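Local coordinates for protein chaperone SycD (Chlamydia pneumoniae, PDB 4NRH) that probably acts as a type III secretion chaperone of the LcrH/SycD family, binding the protein CopN in a complex thought to direct the secretion of translocators, at residues S33-Y38 against W85-N90; K78-F83 against H105-Y110. All blocks are in the same frame, centred on the assembly; numbering follows the deposited sequence.

Contact 1 (S33-Y38 against W85-N90)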
loop_
_atom_site.group_PDB
_atom_site.type_symbol
_atom_site.label_atom_id
_atom_site.label_comp_id
_atom_site.label_asym_id
_atom_site.label_seq_id
_atom_site.Cartn_x
_atom_site.Cartn_y
_atom_site.Cartn_z
ATOM N N SER D 33 6.551 0.197 -13.201
ATOM C CA SER D 33 7.660 -0.631 -12.743
ATOM C C SER D 33 7.181 -2.053 -12.467
ATOM O O SER D 33 7.904 -3.022 -12.695
ATOM C CB SER D 33 8.296 -0.030 -11.489
ATOM O OG SER D 33 9.299 -0.883 -10.968
ATOM N N TYR D 34 5.956 -2.157 -11.962
ATOM C CA TYR D 34 5.354 -3.436 -11.606
ATOM C C TYR D 34 5.114 -4.321 -12.831
ATOM O O TYR D 34 5.178 -5.546 -12.743
ATOM C CB TYR D 34 4.042 -3.191 -10.850
ATOM C CG TYR D 34 3.262 -4.435 -10.487
ATOM C CD1 TYR D 34 3.532 -5.128 -9.313
ATOM C CD2 TYR D 34 2.232 -4.895 -11.297
ATOM C CE1 TYR D 34 2.816 -6.257 -8.969
ATOM C CE2 TYR D 34 1.508 -6.023 -10.960
ATOM C CZ TYR D 34 1.805 -6.701 -9.795
ATOM O OH TYR D 34 1.089 -7.826 -9.453
ATOM N N LEU D 35 4.842 -3.693 -13.971
ATOM C CA LEU D 35 4.489 -4.420 -15.189
ATOM C C LEU D 35 5.673 -4.627 -16.135
ATOM O O LEU D 35 5.538 -5.293 -17.162
ATOM C CB LEU D 35 3.362 -3.696 -15.929
ATOM C CG LEU D 35 1.996 -3.688 -15.241
ATOM C CD1 LEU D 35 1.026 -2.781 -15.980
ATOM C CD2 LEU D 35 1.441 -5.100 -15.128
ATOM N N GLU D 36 6.820 -4.041 -15.805
ATOM C CA GLU D 36 8.003 -4.133 -16.661
ATOM C C GLU D 36 8.481 -5.574 -16.839
ATOM O O GLU D 36 8.686 -6.297 -15.865
ATOM C CB GLU D 36 9.136 -3.271 -16.092
ATOM C CG GLU D 36 10.156 -2.803 -17.125
ATOM C CD GLU D 36 11.095 -3.903 -17.585
ATOM O OE1 GLU D 36 11.399 -4.808 -16.778
ATOM O OE2 GLU D 36 11.533 -3.862 -18.755
ATOM N N GLY D 37 8.660 -5.978 -18.095
ATOM C CA GLY D 37 9.166 -7.300 -18.416
ATOM C C GLY D 37 8.174 -8.413 -18.141
ATOM O O GLY D 37 8.525 -9.593 -18.177
ATOM N N TYR D 38 6.930 -8.036 -17.869
ATOM C CA TYR D 38 5.893 -9.001 -17.526
ATOM C C TYR D 38 5.261 -9.631 -18.762
ATOM O O TYR D 38 4.708 -8.935 -19.614
ATOM C CB TYR D 38 4.815 -8.327 -16.676
ATOM C CG TYR D 38 3.676 -9.232 -16.265
ATOM C CD1 TYR D 38 3.915 -10.501 -15.750
ATOM C CD2 TYR D 38 2.358 -8.809 -16.375
ATOM C CE1 TYR D 38 2.871 -11.325 -15.368
ATOM C CE2 TYR D 38 1.310 -9.622 -15.995
ATOM C CZ TYR D 38 1.570 -10.878 -15.493
ATOM O OH TYR D 38 0.524 -11.686 -15.114
ATOM N N TRP D 85 -3.930 -0.176 -15.086
ATOM C CA TRP D 85 -4.804 -0.702 -14.040
ATOM C C TRP D 85 -5.589 -1.914 -14.535
ATOM O O TRP D 85 -5.730 -2.909 -13.824
ATOM C CB TRP D 85 -5.770 0.378 -13.543
ATOM C CG TRP D 85 -5.196 1.254 -12.468
ATOM C CD1 TRP D 85 -4.872 2.575 -12.573
ATOM C CD2 TRP D 85 -4.882 0.868 -11.124
ATOM N NE1 TRP D 85 -4.376 3.037 -11.376
ATOM C CE2 TRP D 85 -4.371 2.007 -10.470
ATOM C CE3 TRP D 85 -4.983 -0.331 -10.411
ATOM C CZ2 TRP D 85 -3.962 1.984 -9.141
ATOM C CZ3 TRP D 85 -4.576 -0.352 -9.088
ATOM C CH2 TRP D 85 -4.073 0.798 -8.468
ATOM N N LEU D 86 -6.105 -1.815 -15.757
ATOM C CA LEU D 86 -6.853 -2.906 -16.372
ATOM C C LEU D 86 -5.978 -4.142 -16.535
ATOM O O LEU D 86 -6.410 -5.265 -16.270
ATOM C CB LEU D 86 -7.408 -2.476 -17.728
ATOM C CG LEU D 86 -8.636 -1.569 -17.694
ATOM C CD1 LEU D 86 -8.959 -1.081 -19.091
ATOM C CD2 LEU D 86 -9.822 -2.304 -17.090
ATOM N N VAL D 87 -4.746 -3.922 -16.979
ATOM C CA VAL D 87 -3.784 -5.000 -17.154
ATOM C C VAL D 87 -3.413 -5.602 -15.799
ATOM O O VAL D 87 -3.212 -6.811 -15.676
ATOM C CB VAL D 87 -2.517 -4.491 -17.887
ATOM C CG1 VAL D 87 -1.307 -5.339 -17.548
ATOM C CG2 VAL D 87 -2.754 -4.452 -19.391
ATOM N N PHE D 88 -3.364 -4.753 -14.777
ATOM C CA PHE D 88 -3.109 -5.202 -13.412
ATOM C C PHE D 88 -4.210 -6.139 -12.923
ATOM O O PHE D 88 -3.937 -7.148 -12.274
ATOM C CB PHE D 88 -2.976 -3.997 -12.472
ATOM C CG PHE D 88 -3.012 -4.355 -11.011
ATOM C CD1 PHE D 88 -1.862 -4.760 -10.355
ATOM C CD2 PHE D 88 -4.192 -4.263 -10.287
ATOM C CE1 PHE D 88 -1.890 -5.085 -9.011
ATOM C CE2 PHE D 88 -4.226 -4.586 -8.944
ATOM C CZ PHE D 88 -3.074 -4.996 -8.305
ATOM N N PHE D 89 -5.455 -5.796 -13.239
ATOM C CA PHE D 89 -6.603 -6.588 -12.812
ATOM C C PHE D 89 -6.756 -7.875 -13.619
ATOM O O PHE D 89 -7.028 -8.936 -13.059
ATOM C CB PHE D 89 -7.881 -5.752 -12.903
ATOM C CG PHE D 89 -8.009 -4.729 -11.813
ATOM C CD1 PHE D 89 -7.772 -5.075 -10.492
ATOM C CD2 PHE D 89 -8.356 -3.420 -12.105
ATOM C CE1 PHE D 89 -7.884 -4.138 -9.483
ATOM C CE2 PHE D 89 -8.468 -2.478 -11.100
ATOM C CZ PHE D 89 -8.232 -2.837 -9.788
ATOM N N ASN D 90 -6.584 -7.780 -14.933
ATOM C CA ASN D 90 -6.677 -8.950 -15.797
ATOM C C ASN D 90 -5.732 -8.819 -16.988
ATOM O O ASN D 90 -6.101 -8.257 -18.019
ATOM C CB ASN D 90 -8.119 -9.149 -16.279
ATOM C CG ASN D 90 -8.343 -10.506 -16.933
ATOM O OD1 ASN D 90 -7.404 -11.163 -17.382
ATOM N ND2 ASN D 90 -9.603 -10.927 -16.994
#

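Contact 2 (K78-F83 against H105-Y110)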
loop_
_atom_site.group_PDB
_atom_site.type_symbol
_atom_site.label_atom_id
_atom_site.label_comp_id
_atom_site.label_asym_id
_atom_site.label_seq_id
_atom_site.Cartn_x
_atom_site.Cartn_y
_atom_site.Cartn_z
ATOM N N LYS D 78 -3.550 9.958 -19.593
ATOM C CA LYS D 78 -4.681 9.445 -18.828
ATOM C C LYS D 78 -5.046 8.028 -19.257
ATOM O O LYS D 78 -5.387 7.186 -18.424
ATOM C CB LYS D 78 -5.892 10.369 -18.980
ATOM C CG LYS D 78 -7.135 9.891 -18.246
ATOM C CD LYS D 78 -8.282 10.875 -18.400
ATOM C CE LYS D 78 -9.489 10.446 -17.582
ATOM N NZ LYS D 78 -10.633 11.386 -17.741
ATOM N N SER D 79 -4.974 7.768 -20.559
ATOM C CA SER D 79 -5.295 6.448 -21.089
ATOM C C SER D 79 -4.293 5.405 -20.603
ATOM O O SER D 79 -4.672 4.289 -20.250
ATOM C CB SER D 79 -5.333 6.477 -22.618
ATOM O OG SER D 79 -4.030 6.603 -23.162
ATOM N N ILE D 80 -3.017 5.781 -20.577
ATOM C CA ILE D 80 -1.958 4.890 -20.115
ATOM C C ILE D 80 -2.179 4.484 -18.660
ATOM O O ILE D 80 -2.040 3.312 -18.306
ATOM C CB ILE D 80 -0.569 5.547 -20.268
ATOM C CG1 ILE D 80 -0.190 5.646 -21.747
ATOM C CG2 ILE D 80 0.486 4.749 -19.528
ATOM C CD1 ILE D 80 1.023 6.512 -22.016
ATOM N N THR D 81 -2.528 5.459 -17.826
ATOM C CA THR D 81 -2.863 5.204 -16.429
ATOM C C THR D 81 -3.967 4.155 -16.297
ATOM O O THR D 81 -3.850 3.208 -15.519
ATOM C CB THR D 81 -3.312 6.495 -15.714
ATOM O OG1 THR D 81 -2.220 7.423 -15.661
ATOM C CG2 THR D 81 -3.780 6.187 -14.299
ATOM N N VAL D 82 -5.031 4.331 -17.072
ATOM C CA VAL D 82 -6.193 3.451 -17.013
ATOM C C VAL D 82 -5.890 2.027 -17.481
ATOM O O VAL D 82 -6.249 1.057 -16.811
ATOM C CB VAL D 82 -7.353 4.015 -17.861
ATOM C CG1 VAL D 82 -8.488 3.007 -17.958
ATOM C CG2 VAL D 82 -7.845 5.331 -17.275
ATOM N N PHE D 83 -5.225 1.906 -18.627
ATOM C CA PHE D 83 -4.943 0.596 -19.207
ATOM C C PHE D 83 -3.995 -0.237 -18.346
ATOM O O PHE D 83 -4.118 -1.459 -18.293
ATOM C CB PHE D 83 -4.381 0.745 -20.625
ATOM C CG PHE D 83 -5.366 1.315 -21.605
ATOM C CD1 PHE D 83 -6.675 0.862 -21.628
ATOM C CD2 PHE D 83 -4.985 2.292 -22.509
ATOM C CE1 PHE D 83 -7.589 1.381 -22.525
ATOM C CE2 PHE D 83 -5.895 2.816 -23.410
ATOM C CZ PHE D 83 -7.198 2.360 -23.417
ATOM N N HIS D 105 2.675 4.164 -27.722
ATOM C CA HIS D 105 3.149 4.456 -29.072
ATOM C C HIS D 105 2.930 5.931 -29.406
ATOM O O HIS D 105 3.849 6.618 -29.854
ATOM C CB HIS D 105 2.434 3.556 -30.088
ATOM C CG HIS D 105 2.979 3.643 -31.481
ATOM N ND1 HIS D 105 2.785 2.646 -32.414
ATOM C CD2 HIS D 105 3.711 4.599 -32.102
ATOM C CE1 HIS D 105 3.371 2.984 -33.548
ATOM N NE2 HIS D 105 3.940 4.166 -33.386
ATOM N N MET D 106 1.710 6.410 -29.183
ATOM C CA MET D 106 1.371 7.805 -29.446
ATOM C C MET D 106 2.130 8.751 -28.518
ATOM O O MET D 106 2.327 9.922 -28.838
ATOM C CB MET D 106 -0.136 8.026 -29.298
ATOM C CG MET D 106 -0.984 7.251 -30.295
ATOM S SD MET D 106 -0.581 7.635 -32.009
ATOM C CE MET D 106 -0.861 9.404 -32.041
ATOM N N SER D 107 2.550 8.235 -27.366
ATOM C CA SER D 107 3.309 9.020 -26.399
ATOM C C SER D 107 4.807 8.954 -26.680
ATOM O O SER D 107 5.608 9.538 -25.949
ATOM C CB SER D 107 3.026 8.535 -24.976
ATOM O OG SER D 107 1.673 8.756 -24.620
ATOM N N GLU D 108 5.168 8.225 -27.734
ATOM C CA GLU D 108 6.561 8.030 -28.139
ATOM C C GLU D 108 7.370 7.316 -27.059
ATOM O O GLU D 108 8.581 7.498 -26.956
ATOM C CB GLU D 108 7.226 9.361 -28.509
ATOM C CG GLU D 108 6.621 10.042 -29.726
ATOM C CD GLU D 108 7.320 11.340 -30.075
ATOM O OE1 GLU D 108 8.502 11.500 -29.704
ATOM O OE2 GLU D 108 6.692 12.196 -30.733
ATOM N N GLN D 109 6.687 6.508 -26.254
ATOM C CA GLN D 109 7.359 5.633 -25.304
ATOM C C GLN D 109 7.461 4.251 -25.935
ATOM O O GLN D 109 6.751 3.321 -25.554
ATOM C CB GLN D 109 6.605 5.575 -23.974
ATOM C CG GLN D 109 6.270 6.940 -23.392
ATOM C CD GLN D 109 5.746 6.857 -21.972
ATOM O OE1 GLN D 109 6.163 5.999 -21.193
ATOM N NE2 GLN D 109 4.827 7.751 -21.627
ATOM N N TYR D 110 8.360 4.135 -26.907
ATOM C CA TYR D 110 8.418 2.979 -27.794
ATOM C C TYR D 110 8.883 1.703 -27.098
ATOM O O TYR D 110 8.339 0.628 -27.347
ATOM C CB TYR D 110 9.327 3.291 -28.984
ATOM C CG TYR D 110 8.854 4.475 -29.797
ATOM C CD1 TYR D 110 7.602 4.472 -30.400
ATOM C CD2 TYR D 110 9.653 5.601 -29.953
ATOM C CE1 TYR D 110 7.162 5.553 -31.141
ATOM C CE2 TYR D 110 9.221 6.688 -30.693
ATOM C CZ TYR D 110 7.976 6.658 -31.284
ATOM O OH TYR D 110 7.540 7.736 -32.021
#

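Contact 1 (S33-Y38 against W85-N90)
Tyr34 and Phe88 reach each other because both extend CG anti to the backbone N (chi1 177° and 167°), which carries the two rings into the gap between helix 31-35 and helix 76-89. They meet obliquely, with planes at 59° and centroids 5.7 Å apart. The touching is done by one side of each ring: Tyr34 CE2 comes to 3.6 Å from Phe88 CD1, arriving at the edge of the phenylalanine ring and close to its plane. Beside this pair, Leu35 and Val87 make a purely aliphatic contact. The CG1 methyl of Val87 sits against both ends of the leucine fork, 3.7 Å from Leu35 CD2 and 3.8 Å from Leu35 CD1, so that a single methyl meets two. All four side chains are buried, and the interface rests on apolar contact alone. Tyr49 stacks on the Phe88 ring, and Phe96 and Trp97 of helix 94-106 pack on Val87. CopN also borders the contact, with Ala284 of CopN against Tyr34 and Ser278 of CopN against Phe88. The whole illustrates how a short N-terminal helix packs on a helix of an all-helical, tetratricopeptide-like chaperone through one aromatic and one aliphatic pair, beside the bound partner protein.

Contact 2 (K78-F83 against H105-Y110)
This is a small, partly buried contact in a tetratricopeptide-like helical array, where helix 76-89 meets the turn that follows helix 94-106 and leads into helix 110-123. The turn ends one helix and starts the next within a few residues: Glu108, with positive phi, closes helix 94-106 in a Schellman motif, and Gln109 directly afterwards takes the N-cap position of helix 110-123. The backbones stay well apart, the nearest CA atoms being those of Ile80 and Ser107 at 9.2 Å, so the gap is bridged by side chains. Only 79 Å² is buried between the two segments, summed over both sides, and most of it belongs to Ile80, a buried residue whose CB points toward the turn. With CG1 anti to its carbonyl carbon (chi1 -71°) and the chain extended at chi2, the isoleucine delivers its terminal methyl to the turn. Ile80 also packs on Ser103 and Leu104, so its side chain lies against both the last turn of helix 94-106 and the turn that follows. The hydroxyl of Ser107 has its polar partner in the last turn of the preceding helix, a hydrogen bond to Ser103 O, and meets the isoleucine by van der Waals contact. Gln109, extended beyond CG, brings its amide end to the same isoleucine, the two side chains running obliquely to each other. Ile80 CD1 thus lies 3.5 Å from Ser107 OG, with Gln109 NE2 4.0 Å away from the same methyl.

How the contacts relate
Helix 76-89 is common to both contacts: residues 78-83 serve contact 2 and the last turn, 85-89, serves contact 1, with the centres of the two contacts about 13 Å apart. One helix thus packs against an element before it in the chain, helix 31-35, and against one after it, the turn within 105-110. Helix 94-106 ties the pair together, since its start lies by contact 1 while the turn just past its end carries contact 2. The settings differ: contact 1 is fully buried and lies beside the chain of CopN, whereas the segments of contact 2 touch no other protein chain of the assembly.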